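Long-range contacts in Myo-inositol phosphohydrolase (Mitsuokella multacida, PDB 4WU3), which probably removes phosphate groups from inositol hexakisphosphate and its partly dephosphorylated products, as a phytase related to protein tyrosine phosphatases: residues D120-S125 / H241-M246; N139-N144 / L211-R216. The protein carries 2 engineered substitutions. One frame throughout, in Å; residues are numbered along the deposited sequence.

Contact 1: D120-S125 / H241-M246. Engineered in segment 241-246: Ser242 (natural residue Cys). With PO4 (phosphate ion), chain G.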
loop_
_atom_site.group_PDB
_atom_site.type_symbol
_atom_site.label_atom_id
_atom_site.label_comp_id
_atom_site.label_asym_id
_atom_site.label_seq_id
_atom_site.Cartn_x
_atom_site.Cartn_y
_atom_site.Cartn_z
ATOM N N ASP A 120 -9.736 22.306 2.955
ATOM C CA ASP A 120 -8.455 21.974 3.545
ATOM C C ASP A 120 -8.330 20.473 3.713
ATOM O O ASP A 120 -8.939 19.894 4.611
ATOM C CB ASP A 120 -8.367 22.660 4.911
ATOM C CG ASP A 120 -7.079 22.375 5.635
ATOM O OD1 ASP A 120 -6.228 21.666 5.071
ATOM O OD2 ASP A 120 -6.922 22.871 6.780
ATOM N N LEU A 121 -7.518 19.839 2.869
ATOM C CA LEU A 121 -7.465 18.378 2.827
ATOM C C LEU A 121 -6.404 17.789 3.759
ATOM O O LEU A 121 -6.100 16.606 3.698
ATOM C CB LEU A 121 -7.215 17.907 1.384
ATOM C CG LEU A 121 -8.215 18.406 0.347
ATOM C CD1 LEU A 121 -7.718 18.147 -1.070
ATOM C CD2 LEU A 121 -9.592 17.783 0.582
ATOM N N ARG A 122 -5.842 18.606 4.632
ATOM C CA ARG A 122 -4.642 18.186 5.347
ATOM C C ARG A 122 -4.951 17.529 6.673
ATOM O O ARG A 122 -5.524 18.154 7.569
ATOM C CB ARG A 122 -3.712 19.371 5.590
ATOM C CG ARG A 122 -3.227 20.084 4.337
ATOM C CD ARG A 122 -2.364 21.279 4.717
ATOM N NE ARG A 122 -1.049 20.892 5.213
ATOM C CZ ARG A 122 -0.187 21.747 5.750
ATOM N NH1 ARG A 122 -0.523 23.026 5.870
ATOM N NH2 ARG A 122 1.003 21.335 6.174
ATOM N N GLY A 123 -4.545 16.272 6.799
ATOM C CA GLY A 123 -4.678 15.536 8.054
ATOM C C GLY A 123 -3.581 15.868 9.046
ATOM O O GLY A 123 -3.792 15.795 10.244
ATOM N N GLU A 124 -2.416 16.248 8.537
ATOM C CA GLU A 124 -1.323 16.748 9.377
ATOM C C GLU A 124 -1.728 18.031 10.145
ATOM O O GLU A 124 -2.464 18.865 9.632
ATOM C CB GLU A 124 -0.046 16.973 8.530
ATOM C CG GLU A 124 -0.121 18.014 7.396
ATOM C CD GLU A 124 -0.631 17.440 6.068
ATOM O OE1 GLU A 124 -1.208 16.309 6.049
ATOM O OE2 GLU A 124 -0.466 18.123 5.025
ATOM N N SER A 125 -1.257 18.180 11.379
ATOM C CA SER A 125 -1.562 19.374 12.166
ATOM C C SER A 125 -0.838 20.604 11.633
ATOM O O SER A 125 0.365 20.587 11.405
ATOM C CB SER A 125 -1.197 19.171 13.632
ATOM O OG SER A 125 -1.931 18.110 14.198
ATOM N N HIS A 241 -6.985 22.424 -1.392
ATOM C CA HIS A 241 -5.556 22.416 -1.145
ATOM C C HIS A 241 -5.117 21.334 -0.150
ATOM O O HIS A 241 -5.882 20.888 0.717
ATOM C CB HIS A 241 -5.099 23.795 -0.681
ATOM C CG HIS A 241 -5.184 23.989 0.794
ATOM N ND1 HIS A 241 -4.200 23.554 1.655
ATOM C CD2 HIS A 241 -6.135 24.563 1.562
ATOM C CE1 HIS A 241 -4.547 23.847 2.894
ATOM N NE2 HIS A 241 -5.717 24.459 2.864
ATOM N N SER A 242 -3.867 20.921 -0.299
ATOM C CA SER A 242 -3.245 19.971 0.594
ATOM C C SER A 242 -1.934 20.612 1.063
ATOM O O SER A 242 -1.920 21.819 1.355
ATOM C CB SER A 242 -3.021 18.654 -0.137
ATOM O OG SER A 242 -2.651 18.880 -1.493
ATOM N N TYR A 243 -0.841 19.851 1.153
ATOM C CA TYR A 243 0.445 20.496 1.405
ATOM C C TYR A 243 1.067 21.023 0.105
ATOM O O TYR A 243 1.363 22.217 -0.008
ATOM C CB TYR A 243 1.449 19.609 2.146
ATOM C CG TYR A 243 2.774 20.337 2.267
ATOM C CD1 TYR A 243 2.895 21.457 3.083
ATOM C CD2 TYR A 243 3.866 19.973 1.500
ATOM C CE1 TYR A 243 4.071 22.163 3.163
ATOM C CE2 TYR A 243 5.064 20.676 1.576
ATOM C CZ TYR A 243 5.157 21.769 2.408
ATOM O OH TYR A 243 6.337 22.482 2.491
ATOM N N ALA A 244 1.241 20.144 -0.879
ATOM C CA ALA A 244 1.986 20.497 -2.077
ATOM C C ALA A 244 1.074 20.859 -3.249
ATOM O O ALA A 244 1.534 21.362 -4.268
ATOM C CB ALA A 244 2.910 19.355 -2.462
ATOM N N GLY A 245 -0.222 20.616 -3.098
ATOM C CA GLY A 245 -1.168 20.843 -4.171
ATOM C C GLY A 245 -0.957 19.835 -5.286
ATOM O O GLY A 245 -1.320 20.077 -6.453
ATOM N N MET A 246 -0.381 18.695 -4.914
ATOM C CA MET A 246 -0.096 17.627 -5.863
ATOM C C MET A 246 -1.083 16.466 -5.740
ATOM O O MET A 246 -2.113 16.476 -6.402
ATOM C CB MET A 246 1.353 17.157 -5.703
ATOM C CG MET A 246 2.343 18.243 -6.097
ATOM S SD MET A 246 4.086 17.787 -5.972
ATOM C CE MET A 246 4.195 16.626 -7.332
HETATM P P PO4 G . -0.049 16.655 -1.517
HETATM O O1 PO4 G . 1.175 16.092 -2.200
HETATM O O2 PO4 G . -0.665 17.636 -2.489
HETATM O O3 PO4 G . 0.317 17.337 -0.226
HETATM O O4 PO4 G . -1.074 15.582 -1.197
#
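Leu121 and His241 are joined through their backbones: Leu121 N donates to His241 O (2.9 Å, 161° at the hydrogen). This bond belongs to the parallel pairing of strands 116-122 and 237-241. On the sheet face shared by Asp120 and His241, the carboxylate and imidazole planes lie 20° apart, with Asp120 OD1 3.5 Å from His241 CE1. Asp120 suits this position because OD1 closes an Asx turn onto Arg122 N, while OD2 is held by Tyr206 and His126. Both nitrogens of His241 find partners: ND1 meets a lone pair of Ser242 O in the ring plane (2.9 Å), and NE2 bonds Glu195.

Residues 241-246 begin the P-loop (HCX5R signature) of the protein-tyrosine-phosphatase superfamily, here HCxxGxGR in the natural sequence, with the cysteine replaced by the engineered Ser242. The loop's amides turn inward on a phosphate ion: Ala244 N reaches phosphate O3 at 3.0 Å and Met246 N reaches phosphate O2 at 2.7 Å; Ser242 OG also bonds O2. Gly245 tolerates the positive phi of the bend.

Charged groups lie beside this loop. Glu124, its chain bent at chi2 (-87°), curls back so that OE2 receives Arg122 NE at 2.8 Å in the guanidinium plane; its OE1 bridges to Arg248, which also binds the phosphate. Tyr243 CD1 lies over one face of the guanidinium, 3.6 Å from Arg122 NH2; that nitrogen forms a salt bridge with Asp53, the arginine's second carboxylate.

Contact 2: N139-N144 / L211-R216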
loop_
_atom_site.group_PDB
_atom_site.type_symbol
_atom_site.label_atom_id
_atom_site.label_comp_id
_atom_site.label_asym_id
_atom_site.label_seq_id
_atom_site.Cartn_x
_atom_site.Cartn_y
_atom_site.Cartn_z
ATOM N N ASN A 139 8.280 12.055 9.633
ATOM C CA ASN A 139 8.707 11.398 8.395
ATOM C C ASN A 139 7.525 11.036 7.510
ATOM O O ASN A 139 6.497 10.587 8.004
ATOM C CB ASN A 139 9.524 10.139 8.691
ATOM C CG ASN A 139 10.889 10.451 9.275
ATOM O OD1 ASN A 139 11.494 11.491 8.977
ATOM N ND2 ASN A 139 11.383 9.549 10.124
ATOM N N HIS A 140 7.692 11.225 6.202
ATOM C CA HIS A 140 6.631 11.000 5.214
ATOM C C HIS A 140 5.412 11.883 5.435
ATOM O O HIS A 140 4.357 11.589 4.884
ATOM C CB HIS A 140 6.135 9.553 5.231
ATOM C CG HIS A 140 7.181 8.538 4.908
ATOM N ND1 HIS A 140 7.644 8.331 3.627
ATOM C CD2 HIS A 140 7.814 7.632 5.691
ATOM C CE1 HIS A 140 8.543 7.361 3.640
ATOM N NE2 HIS A 140 8.668 6.924 4.880
ATOM N N ASP A 141 5.554 12.947 6.226
ATOM C CA ASP A 141 4.437 13.847 6.564
ATOM C C ASP A 141 3.250 13.117 7.198
ATOM O O ASP A 141 2.077 13.426 6.912
ATOM C CB ASP A 141 3.972 14.639 5.342
ATOM C CG ASP A 141 3.003 15.752 5.704
ATOM O OD1 ASP A 141 3.001 16.218 6.877
ATOM O OD2 ASP A 141 2.237 16.163 4.806
ATOM N N TRP A 142 3.562 12.158 8.072
ATOM C CA TRP A 142 2.542 11.361 8.739
ATOM C C TRP A 142 2.444 11.681 10.232
ATOM O O TRP A 142 2.283 10.786 11.078
ATOM C CB TRP A 142 2.804 9.870 8.513
ATOM C CG TRP A 142 2.433 9.390 7.110
ATOM C CD1 TRP A 142 1.537 9.961 6.260
ATOM C CD2 TRP A 142 2.939 8.233 6.440
ATOM N NE1 TRP A 142 1.450 9.235 5.099
ATOM C CE2 TRP A 142 2.301 8.168 5.183
ATOM C CE3 TRP A 142 3.887 7.253 6.772
ATOM C CZ2 TRP A 142 2.583 7.166 4.258
ATOM C CZ3 TRP A 142 4.154 6.252 5.861
ATOM C CH2 TRP A 142 3.506 6.208 4.624
ATOM N N GLY A 143 2.500 12.973 10.546
ATOM C CA GLY A 143 2.485 13.428 11.935
ATOM C C GLY A 143 1.282 12.930 12.715
ATOM O O GLY A 143 1.355 12.762 13.929
ATOM N N ASN A 144 0.168 12.714 12.018
ATOM C CA ASN A 144 -1.062 12.245 12.644
ATOM C C ASN A 144 -1.452 10.863 12.127
ATOM O O ASN A 144 -2.636 10.513 12.028
ATOM C CB ASN A 144 -2.187 13.260 12.437
ATOM C CG ASN A 144 -2.069 14.447 13.377
ATOM O OD1 ASN A 144 -1.583 14.303 14.495
ATOM N ND2 ASN A 144 -2.515 15.623 12.933
ATOM N N LEU A 211 -7.083 14.271 5.742
ATOM C CA LEU A 211 -6.523 13.216 4.886
ATOM C C LEU A 211 -5.027 13.045 5.073
ATOM O O LEU A 211 -4.280 14.024 5.082
ATOM C CB LEU A 211 -6.772 13.522 3.410
ATOM C CG LEU A 211 -8.218 13.769 3.020
ATOM C CD1 LEU A 211 -8.345 13.885 1.510
ATOM C CD2 LEU A 211 -9.098 12.661 3.552
ATOM N N GLN A 212 -4.601 11.793 5.200
ATOM C CA GLN A 212 -3.196 11.472 5.332
ATOM C C GLN A 212 -2.492 11.759 4.016
ATOM O O GLN A 212 -2.989 11.396 2.945
ATOM C CB GLN A 212 -2.998 9.988 5.685
ATOM C CG GLN A 212 -3.691 9.525 6.951
ATOM C CD GLN A 212 -3.036 10.056 8.210
ATOM O OE1 GLN A 212 -1.836 9.888 8.407
ATOM N NE2 GLN A 212 -3.825 10.691 9.076
ATOM N N ASP A 213 -1.323 12.383 4.104
ATOM C CA ASP A 213 -0.501 12.618 2.941
ATOM C C ASP A 213 -0.181 11.277 2.293
ATOM O O ASP A 213 0.015 10.271 2.976
ATOM C CB ASP A 213 0.776 13.341 3.358
ATOM C CG ASP A 213 1.481 14.022 2.208
ATOM O OD1 ASP A 213 1.135 13.793 1.029
ATOM O OD2 ASP A 213 2.405 14.802 2.492
ATOM N N HIS A 214 -0.159 11.278 0.964
ATOM C CA HIS A 214 0.258 10.124 0.150
ATOM C C HIS A 214 -0.832 9.116 -0.244
ATOM O O HIS A 214 -0.577 8.251 -1.066
ATOM C CB HIS A 214 1.415 9.389 0.827
ATOM C CG HIS A 214 2.604 10.261 1.095
ATOM N ND1 HIS A 214 3.331 10.870 0.090
ATOM C CD2 HIS A 214 3.201 10.614 2.257
ATOM C CE1 HIS A 214 4.314 11.571 0.626
ATOM N NE2 HIS A 214 4.265 11.423 1.937
ATOM N N PHE A 215 -2.035 9.238 0.307
ATOM C CA PHE A 215 -3.070 8.242 0.110
ATOM C C PHE A 215 -4.366 8.871 -0.354
ATOM O O PHE A 215 -4.571 10.074 -0.206
ATOM C CB PHE A 215 -3.369 7.503 1.409
ATOM C CG PHE A 215 -2.223 6.691 1.939
ATOM C CD1 PHE A 215 -1.642 5.697 1.168
ATOM C CD2 PHE A 215 -1.750 6.906 3.218
ATOM C CE1 PHE A 215 -0.604 4.948 1.662
ATOM C CE2 PHE A 215 -0.719 6.156 3.720
ATOM C CZ PHE A 215 -0.139 5.177 2.939
ATOM N N ARG A 216 -5.240 8.039 -0.905
ATOM C CA ARG A 216 -6.593 8.442 -1.268
ATOM C C ARG A 216 -7.386 8.711 -0.010
ATOM O O ARG A 216 -7.056 8.194 1.049
ATOM C CB ARG A 216 -7.285 7.318 -2.042
ATOM C CG ARG A 216 -7.148 5.951 -1.364
ATOM C CD ARG A 216 -8.254 5.003 -1.788
ATOM N NE ARG A 216 -9.547 5.490 -1.322
ATOM C CZ ARG A 216 -10.695 4.843 -1.480
ATOM N NH1 ARG A 216 -10.724 3.670 -2.103
ATOM N NH2 ARG A 216 -11.813 5.367 -1.002
HETATM O O HOH W 1 -0.732 13.715 6.622
HETATM O O HOH W 2 -0.850 12.366 9.393
#
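Trp142 lays its indole against the turn 212-215, and its side chain meets all four residues of that turn in succession. From CB, chi1 (-75°) sets CG beside the backbone N and anti to the carbonyl carbon, and the rotation about CB-CG then brings the NE1 edge to the turn. CD1 comes first, 4.0 Å from Gln212 OE1. Next, NE1 donates to Asp213 O at 2.8 Å, with the acceptor close to the indole plane; tryptophan suits the place because it joins this one donor to a broad apolar surface. NE1 also lies 3.6 Å from His214 CD2, where the imidazole turns its edge to the indole in an offset edge-to-face pair, planes at 89°. Farther out, CZ2 meets Phe215 CE2 at 3.5 Å; the six-membered ring of Trp142 and the Phe215 ring are nearly parallel (8°) but slid so far apart that they barely overlap. Beyond the cluster, Tyr292 of the second subunit packs edge-to-face with Trp142, and Lys295 of that subunit makes a cation-pi contact with Phe215.

Polar links flank the indole. Gln212, bent at chi2, sends NE2 to Asn144 O (3.2 Å) from above the carbonyl plane, while one water joins its OE1 to Asn144 N. A second water links Asp141 O to Asp213 N. The carboxylates of Asp141 and Asp213 stand almost perpendicular, their OD2 atoms 2.7 Å apart, and Arg248 forms long, weak ion pairs with both side chains.

Residues 212-215 form a type II beta turn bearing His214, which lines the inositol tetrakisphosphate pocket, and Asp213, near a bound phosphate. Lying after strand 205-211, this turn probably corresponds to the general-acid loop of protein tyrosine phosphatases.

Overall arrangement
The centres of contacts 1 and 2 are about 9 Å apart. Segments 120-125, 211-216 and 241-246 lie at the ends of parallel strands of one five-stranded mixed sheet, in which strand 116-122 runs between 237-241 and 205-211; 139-144 follows strand 132-137 of the antiparallel sheet, so contact 2 joins the two sheets. Along the chain the order is 120-125, 139-144, 211-216, 241-246, which places contact 2 between the segments of contact 1. The contacts touch directly: Gly123 N is 2.8 Å from Leu211 O, and Ser125 OG is 2.9 Å from Asn144 ND2. The phosphate-binding loop and the turn carrying His214 thus lie close together at the C-terminal ends of the parallel strands.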